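Local atomic coordinates of putative exported protein (Aeromonas hydrophila subsp. hydrophila, PDB entry 4PJ2), a protein that probably inhibits i-type lysozyme in the bacterial periplasm and binds a magnesium ion. Residues Ile78-Ser83 and Ser88-Asp93; Leu9-Pro12 and Val16-Val19; Asn107-Leu112 and Glu116-Ala121. All coordinates share one frame; numbering follows the deposited sequence. Where two conformers were deposited one is given.

Contact 1 (Ile78-Ser83 and Ser88-Asp93); sequences IVVVES and SYLSAD
Val79 and Asp93, Val81 and Ser91 form two hydrogen-bonded pairs of an antiparallel hairpin, and each pair exchanges both of its N-H groups. Val79 N reaches Asp93 O at 2.9 Å, and the return bond from Asp93 N to Val79 O is a little longer. Val81 N to Ser91 O measures 2.8 Å and is almost straight, 173° at the hydrogen, although the donor stands 30° from the carbonyl plane; Ser91 N answers to Val81 O. A fifth bond, Ser83 N to Tyr89 O at 2.8 Å, continues the ladder toward the loop. Val79 O also takes a CA-H contact from Ala92 CA at 3.1 Å, which fits the close non-hydrogen-bonded pair Val80-Ala92.

Side-chain polar groups find their partners mostly elsewhere. The Asp93 carboxylate is shared between Tyr32 OH and His108 ND1, Ser83 OG accepts from Gly85 N, and Glu82 OE1, Ser88 OG and Tyr89 OH bond to the chain of another protein. Ser91 OG, held between its own N and carbonyl carbon (chi1 55°), lies 3.5 Å from Val81 CB.

On the face of Val80, Glu82, Leu90 and Ala92, Leu90 CD2 comes within 4.2 Å of Val80 CG1. Strand 60-67 flanks this hairpin beside 76-82 and strand 102-112 beside 90-98, while helix 118-123 packs on Ile78, Leu90 and Ala92.

Contact 2 (Leu9-Pro12 and Val16-Val19); sequences LTLP and VVTV
Leu9 and Val17 are a hydrogen-bonded pair of an antiparallel beta hairpin made by strands 6-10 and 16-21, the first two strands of a four-stranded sheet. The backbone evidence is a reciprocal pair of bonds: Leu9 N to Val17 O and Val17 N to Leu9 O are both 2.9 Å, with angles at the hydrogen of 167° and 170°. Val16 CA adds a CA-H contact to Leu9 O at 3.4 Å, and Thr10 with Val16 makes the next, non-hydrogen-bonded pair toward the turn.

The apolar contacts lie on the face of Leu9 and Val17. Leu9 CB touches Val17 CG1 at 3.9 Å, and Leu11 CD2 comes to 4.4 Å from Val17 CB although Leu11 has already left the strand. Leu9 and Leu11 also rest on Leu64 and Leu66 of strand 60-67, so this face looks into the packing between the two sheets of the chain; Val34 of the adjoining strand 30-37 is a lateral neighbour of Val17.

On the face of Thr10 and Val16 the contact is mixed. Their side chains meet at an oblique angle, with Thr10 OG1 4.0 Å from Val16 CG2, while Val16 also packs against Pro45 and Leu46 of a loop. With its CG1 anti to the backbone N (chi1 173°), Val16 places that methyl beside the neighbouring strand, 3.6 Å from Leu9 O.

Contact 3 (Asn107-Leu112 and Glu116-Ala121); sequences NHVEGL and EDVIQA
Leu112 carries the centre of this strand-to-helix contact, its CD2 methyl lying 3.9 Å from Ala121 CB and equally near Val118 CG2. One methyl thus bridges two residues a helical turn apart. Val109 adds the second apolar patch: its CG1, beside the backbone N with chi1 -65°, lies 3.7 Å from Ala121 O and a little farther from Ala121 CB, while its CG2 reaches toward Val118 CG1. At the margin, the Glu116 side chain runs across Leu112 and brings OE1 to 3.7 Å from Leu112 CB; this oxygen also takes a weak hydrogen bond from Ala113 N.

The next shell sets the two elements in place. Asp117 is the N-cap of helix 118-123: its OD1 accepts from Gln120 N at 3.0 Å, the N-H approaching from above the carboxylate plane, 73° out of it. On the strand, a G1 beta bulge sets both Gly111 and Leu112 opposite Leu90, with Gly111 at positive phi. On the strand face turned away from the helix, His108 NE2 donates to the anti lone pair of Glu110 OE1 at 2.8 Å, nearly in the ring plane. Asn107 ND2 reaches Leu122 O near the helix end.

Between the two segments the meeting groups are chiefly methyls, so the helix is held to the strand here mainly by apolar packing, while polar bonds cap the helix start and, through Asn107 ND2 and Leu122 O, tie its later part to the strand.

From the N terminus, contact 2 comes first and closes the short turn between strands 6-10 and 16-21 at one edge of the first sheet. Contact 1 then closes the loop between strands 76-82 and 90-98, the central pair of the second sheet, and contact 3 closes the link from strand 102-112 to helix 118-123. The three follow in series, neither nested nor crossed. Contacts 1 and 3 adjoin, their centres about 8 Å apart, because strands 90-98 and 102-112 are sheet neighbours: Leu90 N probably bonds to Leu112 O at 2.9 Å. Contact 2 lies across the chain's centre, about 19 Å from contact 1 between centres.

Contact 1 (Ile78-Ser83 and Ser88-Asp93)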
loop_
_atom_site.group_PDB
_atom_site.type_symbol
_atom_site.label_atom_id
_atom_site.label_comp_id
_atom_site.label_asym_id
_atom_site.label_seq_id
_atom_site.Cartn_x
_atom_site.Cartn_y
_atom_site.Cartn_z
ATOM N N ILE A 78 1.842 7.008 -14.715
ATOM C CA ILE A 78 2.351 6.089 -13.697
ATOM C C ILE A 78 1.507 6.248 -12.455
ATOM O O ILE A 78 1.353 7.342 -11.937
ATOM C CB ILE A 78 3.843 6.324 -13.374
ATOM C CG1 ILE A 78 4.670 6.202 -14.654
ATOM C CG2 ILE A 78 4.299 5.307 -12.312
ATOM C CD1 ILE A 78 5.015 7.525 -15.327
ATOM N N VAL A 79 0.922 5.140 -12.000
ATOM C CA VAL A 79 0.141 5.123 -10.772
ATOM C C VAL A 79 0.973 4.432 -9.703
ATOM O O VAL A 79 1.333 3.268 -9.861
ATOM C CB VAL A 79 -1.212 4.399 -10.948
ATOM C CG1 VAL A 79 -2.003 4.418 -9.648
ATOM C CG2 VAL A 79 -2.027 5.046 -12.064
ATOM N N VAL A 80 1.304 5.165 -8.640
ATOM C CA VAL A 80 2.166 4.658 -7.574
ATOM C C VAL A 80 1.315 4.301 -6.375
ATOM O O VAL A 80 0.494 5.089 -5.946
ATOM C CB VAL A 80 3.228 5.693 -7.149
ATOM C CG1 VAL A 80 4.140 5.078 -6.089
ATOM C CG2 VAL A 80 4.027 6.166 -8.349
ATOM N N VAL A 81 1.549 3.115 -5.834
ATOM C CA VAL A 81 0.762 2.576 -4.731
ATOM C C VAL A 81 1.687 2.215 -3.576
ATOM O O VAL A 81 2.734 1.616 -3.795
ATOM C CB VAL A 81 -0.014 1.320 -5.185
ATOM C CG1 VAL A 81 -0.779 0.662 -4.037
ATOM C CG2 VAL A 81 -0.994 1.698 -6.290
ATOM N N GLU A 82 1.276 2.569 -2.362
ATOM C CA GLU A 82 2.057 2.350 -1.139
ATOM C C GLU A 82 1.393 1.260 -0.294
ATOM O O GLU A 82 0.231 1.395 0.074
ATOM C CB GLU A 82 2.122 3.669 -0.348
ATOM C CG GLU A 82 2.631 3.584 1.098
ATOM C CD GLU A 82 2.610 4.932 1.812
ATOM O OE1 GLU A 82 1.543 5.326 2.334
ATOM O OE2 GLU A 82 3.665 5.599 1.852
ATOM N N SER A 83 2.141 0.219 0.052
ATOM C CA SER A 83 1.641 -0.853 0.909
ATOM C C SER A 83 1.188 -0.313 2.244
ATOM O O SER A 83 1.833 0.594 2.808
ATOM C CB SER A 83 2.724 -1.895 1.164
ATOM O OG SER A 83 2.236 -2.834 2.107
ATOM N N SER A 88 5.880 -0.220 3.958
ATOM C CA SER A 88 5.527 0.891 3.071
ATOM C C SER A 88 6.033 0.677 1.656
ATOM O O SER A 88 6.350 1.640 0.953
ATOM C CB SER A 88 6.056 2.205 3.655
ATOM O OG SER A 88 5.383 2.452 4.877
ATOM N N TYR A 89 6.104 -0.574 1.226
ATOM C CA TYR A 89 6.674 -0.902 -0.069
ATOM C C TYR A 89 5.867 -0.286 -1.201
ATOM O O TYR A 89 4.628 -0.222 -1.166
ATOM C CB TYR A 89 6.745 -2.411 -0.268
ATOM C CG TYR A 89 7.513 -3.078 0.848
ATOM C CD1 TYR A 89 8.889 -2.904 0.966
ATOM C CD2 TYR A 89 6.881 -3.869 1.796
ATOM C CE1 TYR A 89 9.612 -3.482 1.994
ATOM C CE2 TYR A 89 7.608 -4.463 2.829
ATOM C CZ TYR A 89 8.979 -4.255 2.911
ATOM O OH TYR A 89 9.756 -4.796 3.903
ATOM N N LEU A 90 6.584 0.164 -2.217
ATOM C CA LEU A 90 5.952 0.795 -3.369
ATOM C C LEU A 90 5.786 -0.179 -4.509
ATOM O O LEU A 90 6.614 -1.035 -4.800
ATOM C CB LEU A 90 6.785 1.994 -3.845
ATOM C CG LEU A 90 6.947 3.135 -2.835
ATOM C CD1 LEU A 90 7.827 4.239 -3.424
ATOM C CD2 LEU A 90 5.628 3.717 -2.384
ATOM N N SER A 91 4.662 -0.006 -5.194
ATOM C CA SER A 91 4.405 -0.681 -6.449
ATOM C C SER A 91 3.899 0.377 -7.410
ATOM O O SER A 91 3.530 1.479 -7.006
ATOM C CB SER A 91 3.399 -1.828 -6.259
ATOM O OG SER A 91 2.199 -1.369 -5.655
ATOM N N ALA A 92 3.950 0.077 -8.691
ATOM C CA ALA A 92 3.479 1.043 -9.661
ATOM C C ALA A 92 3.159 0.350 -10.953
ATOM O O ALA A 92 3.792 -0.641 -11.319
ATOM C CB ALA A 92 4.523 2.119 -9.906
ATOM N N ASP A 93 2.174 0.903 -11.644
ATOM C CA ASP A 93 1.831 0.507 -12.998
ATOM C C ASP A 93 2.000 1.697 -13.917
ATOM O O ASP A 93 1.641 2.812 -13.559
ATOM C CB ASP A 93 0.383 0.017 -13.056
ATOM C CG ASP A 93 0.154 -1.154 -12.153
ATOM O OD1 ASP A 93 0.745 -2.223 -12.411
ATOM O OD2 ASP A 93 -0.582 -0.993 -11.157
#

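Contact 2 (Leu9-Pro12 and Val16-Val19)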
loop_
_atom_site.group_PDB
_atom_site.type_symbol
_atom_site.label_atom_id
_atom_site.label_comp_id
_atom_site.label_asym_id
_atom_site.label_seq_id
_atom_site.Cartn_x
_atom_site.Cartn_y
_atom_site.Cartn_z
ATOM N N LEU A 9 -6.662 14.268 -14.657
ATOM C CA LEU A 9 -5.502 14.926 -15.270
ATOM C C LEU A 9 -5.741 15.145 -16.755
ATOM O O LEU A 9 -6.256 14.270 -17.433
ATOM C CB LEU A 9 -4.241 14.071 -15.136
ATOM C CG LEU A 9 -3.689 13.839 -13.737
ATOM C CD1 LEU A 9 -2.539 12.826 -13.784
ATOM C CD2 LEU A 9 -3.216 15.143 -13.139
ATOM N N THR A 10 -5.315 16.300 -17.251
ATOM C CA THR A 10 -5.288 16.558 -18.680
ATOM C C THR A 10 -3.916 16.215 -19.234
ATOM O O THR A 10 -2.898 16.699 -18.733
ATOM C CB THR A 10 -5.605 18.011 -18.979
ATOM O OG1 THR A 10 -6.909 18.299 -18.477
ATOM C CG2 THR A 10 -5.560 18.278 -20.477
ATOM N N LEU A 11 -3.878 15.406 -20.274
ATOM C CA LEU A 11 -2.645 15.036 -20.942
ATOM C C LEU A 11 -2.264 16.127 -21.951
ATOM O O LEU A 11 -3.118 16.887 -22.408
ATOM C CB LEU A 11 -2.807 13.720 -21.692
ATOM C CG LEU A 11 -2.752 12.334 -21.040
ATOM C CD1 LEU A 11 -2.222 12.386 -19.625
ATOM C CD2 LEU A 11 -4.048 11.609 -21.126
ATOM N N PRO A 12 -0.971 16.195 -22.323
ATOM C CA PRO A 12 -0.570 17.216 -23.303
ATOM C C PRO A 12 -1.332 17.104 -24.631
ATOM O O PRO A 12 -1.531 18.102 -25.317
ATOM C CB PRO A 12 0.931 16.949 -23.499
ATOM C CG PRO A 12 1.361 16.315 -22.268
ATOM C CD PRO A 12 0.199 15.499 -21.758
ATOM N N VAL A 16 -8.010 13.285 -21.505
ATOM C CA VAL A 16 -8.175 13.434 -20.075
ATOM C C VAL A 16 -8.250 12.047 -19.461
ATOM O O VAL A 16 -8.875 11.144 -20.017
ATOM C CB VAL A 16 -9.445 14.231 -19.758
ATOM C CG1 VAL A 16 -9.740 14.251 -18.266
ATOM C CG2 VAL A 16 -9.317 15.629 -20.327
ATOM N N VAL A 17 -7.614 11.878 -18.312
ATOM C CA VAL A 17 -7.624 10.601 -17.615
ATOM C C VAL A 17 -8.128 10.820 -16.194
ATOM O O VAL A 17 -7.833 11.831 -15.568
ATOM C CB VAL A 17 -6.212 9.916 -17.689
ATOM C CG1 VAL A 17 -5.179 10.648 -16.852
ATOM C CG2 VAL A 17 -6.267 8.503 -17.250
ATOM N N THR A 18 -8.891 9.861 -15.680
ATOM C CA THR A 18 -9.202 9.815 -14.268
ATOM C C THR A 18 -8.689 8.511 -13.680
ATOM O O THR A 18 -8.588 7.497 -14.364
ATOM C CB THR A 18 -10.690 9.960 -13.971
ATOM O OG1 THR A 18 -11.366 8.803 -14.454
ATOM C CG2 THR A 18 -11.272 11.210 -14.604
ATOM N N VAL A 19 -8.362 8.570 -12.400
ATOM C CA VAL A 19 -7.879 7.409 -11.661
ATOM C C VAL A 19 -8.649 7.368 -10.360
ATOM O O VAL A 19 -8.706 8.362 -9.644
ATOM C CB VAL A 19 -6.365 7.488 -11.386
ATOM C CG1 VAL A 19 -5.910 6.248 -10.612
ATOM C CG2 VAL A 19 -5.610 7.620 -12.694
#

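Contact 3 (Asn107-Leu112 and Glu116-Ala121)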
loop_
_atom_site.group_PDB
_atom_site.type_symbol
_atom_site.label_atom_id
_atom_site.label_comp_id
_atom_site.label_asym_id
_atom_site.label_seq_id
_atom_site.Cartn_x
_atom_site.Cartn_y
_atom_site.Cartn_z
ATOM N N ASN A 107 3.979 -1.298 -18.085
ATOM C CA ASN A 107 4.874 -2.046 -17.172
ATOM C C ASN A 107 4.330 -2.058 -15.725
ATOM O O ASN A 107 3.414 -1.307 -15.419
ATOM C CB ASN A 107 6.270 -1.417 -17.231
ATOM C CG ASN A 107 7.372 -2.329 -16.711
ATOM O OD1 ASN A 107 7.171 -3.515 -16.442
ATOM N ND2 ASN A 107 8.559 -1.766 -16.591
ATOM N N HIS A 108 4.892 -2.920 -14.871
ATOM C CA HIS A 108 4.550 -3.020 -13.442
ATOM C C HIS A 108 5.809 -3.291 -12.616
ATOM O O HIS A 108 6.654 -4.068 -13.033
ATOM C CB HIS A 108 3.529 -4.154 -13.226
ATOM C CG HIS A 108 3.241 -4.474 -11.789
ATOM N ND1 HIS A 108 2.307 -3.792 -11.041
ATOM C CD2 HIS A 108 3.740 -5.436 -10.977
ATOM C CE1 HIS A 108 2.252 -4.310 -9.825
ATOM N NE2 HIS A 108 3.118 -5.308 -9.759
ATOM N N VAL A 109 5.921 -2.658 -11.450
ATOM C CA VAL A 109 6.971 -2.980 -10.480
ATOM C C VAL A 109 6.331 -3.064 -9.109
ATOM O O VAL A 109 5.269 -2.491 -8.886
ATOM C CB VAL A 109 8.103 -1.924 -10.473
ATOM C CG1 VAL A 109 8.824 -1.925 -11.814
ATOM C CG2 VAL A 109 7.577 -0.539 -10.124
ATOM N N GLU A 110 6.958 -3.782 -8.192
ATOM C CA GLU A 110 6.415 -3.915 -6.845
ATOM C C GLU A 110 7.515 -4.324 -5.880
ATOM O O GLU A 110 8.604 -4.751 -6.290
ATOM C CB GLU A 110 5.267 -4.925 -6.790
ATOM C CG GLU A 110 5.641 -6.325 -7.171
ATOM C CD GLU A 110 4.480 -7.255 -6.950
ATOM O OE1 GLU A 110 3.528 -7.203 -7.754
ATOM O OE2 GLU A 110 4.492 -8.006 -5.955
ATOM N N GLY A 111 7.240 -4.136 -4.600
ATOM C CA GLY A 111 8.158 -4.529 -3.546
ATOM C C GLY A 111 9.339 -3.595 -3.403
ATOM O O GLY A 111 10.380 -3.990 -2.851
ATOM N N LEU A 112 9.212 -2.368 -3.879
ATOM C CA LEU A 112 10.296 -1.378 -3.811
ATOM C C LEU A 112 10.344 -0.752 -2.446
ATOM O O LEU A 112 9.343 -0.575 -1.787
ATOM C CB LEU A 112 10.025 -0.261 -4.814
ATOM C CG LEU A 112 10.461 -0.428 -6.263
ATOM C CD1 LEU A 112 10.103 -1.735 -6.855
ATOM C CD2 LEU A 112 9.859 0.684 -7.097
ATOM N N GLU A 116 12.777 4.406 -2.814
ATOM C CA GLU A 116 13.341 4.006 -4.099
ATOM C C GLU A 116 12.664 4.718 -5.269
ATOM O O GLU A 116 11.479 5.064 -5.205
ATOM C CB GLU A 116 13.358 2.480 -4.263
ATOM C CG GLU A 116 14.525 1.845 -3.504
ATOM C CD GLU A 116 14.610 0.333 -3.625
ATOM O OE1 GLU A 116 13.659 -0.288 -4.150
ATOM O OE2 GLU A 116 15.639 -0.234 -3.171
ATOM N N ASP A 117 13.426 4.960 -6.327
ATOM C CA ASP A 117 12.951 5.666 -7.507
ATOM C C ASP A 117 12.121 4.701 -8.329
ATOM O O ASP A 117 12.620 3.794 -8.968
ATOM C CB ASP A 117 14.159 6.178 -8.300
ATOM C CG ASP A 117 13.772 7.070 -9.467
ATOM O OD1 ASP A 117 12.649 6.968 -9.968
ATOM O OD2 ASP A 117 14.616 7.889 -9.894
ATOM N N VAL A 118 10.807 4.937 -8.343
ATOM C CA VAL A 118 9.856 4.072 -9.045
ATOM C C VAL A 118 10.059 4.184 -10.545
ATOM O O VAL A 118 9.950 3.216 -11.287
ATOM C CB VAL A 118 8.418 4.491 -8.686
ATOM C CG1 VAL A 118 7.393 3.813 -9.582
ATOM C CG2 VAL A 118 8.137 4.204 -7.224
ATOM N N ILE A 119 10.375 5.388 -10.986
ATOM C CA ILE A 119 10.533 5.638 -12.408
ATOM C C ILE A 119 11.744 4.893 -12.939
ATOM O O ILE A 119 11.682 4.268 -13.988
ATOM C CB ILE A 119 10.655 7.134 -12.695
ATOM C CG1 ILE A 119 9.345 7.843 -12.317
ATOM C CG2 ILE A 119 10.979 7.378 -14.155
ATOM C CD1 ILE A 119 8.086 7.364 -13.070
ATOM N N GLN A 120 12.851 4.944 -12.209
ATOM C CA GLN A 120 14.054 4.201 -12.562
ATOM C C GLN A 120 13.734 2.719 -12.655
ATOM O O GLN A 120 14.173 2.022 -13.559
ATOM C CB GLN A 120 15.148 4.441 -11.503
ATOM C CG GLN A 120 16.460 3.663 -11.714
ATOM C CD GLN A 120 17.346 3.607 -10.463
ATOM O OE1 GLN A 120 16.889 3.854 -9.343
ATOM N NE2 GLN A 120 18.614 3.262 -10.654
ATOM N N ALA A 121 12.956 2.232 -11.692
ATOM C CA ALA A 121 12.639 0.810 -11.650
ATOM C C ALA A 121 11.808 0.388 -12.860
ATOM O O ALA A 121 11.987 -0.702 -13.404
ATOM C CB ALA A 121 11.912 0.474 -10.365
#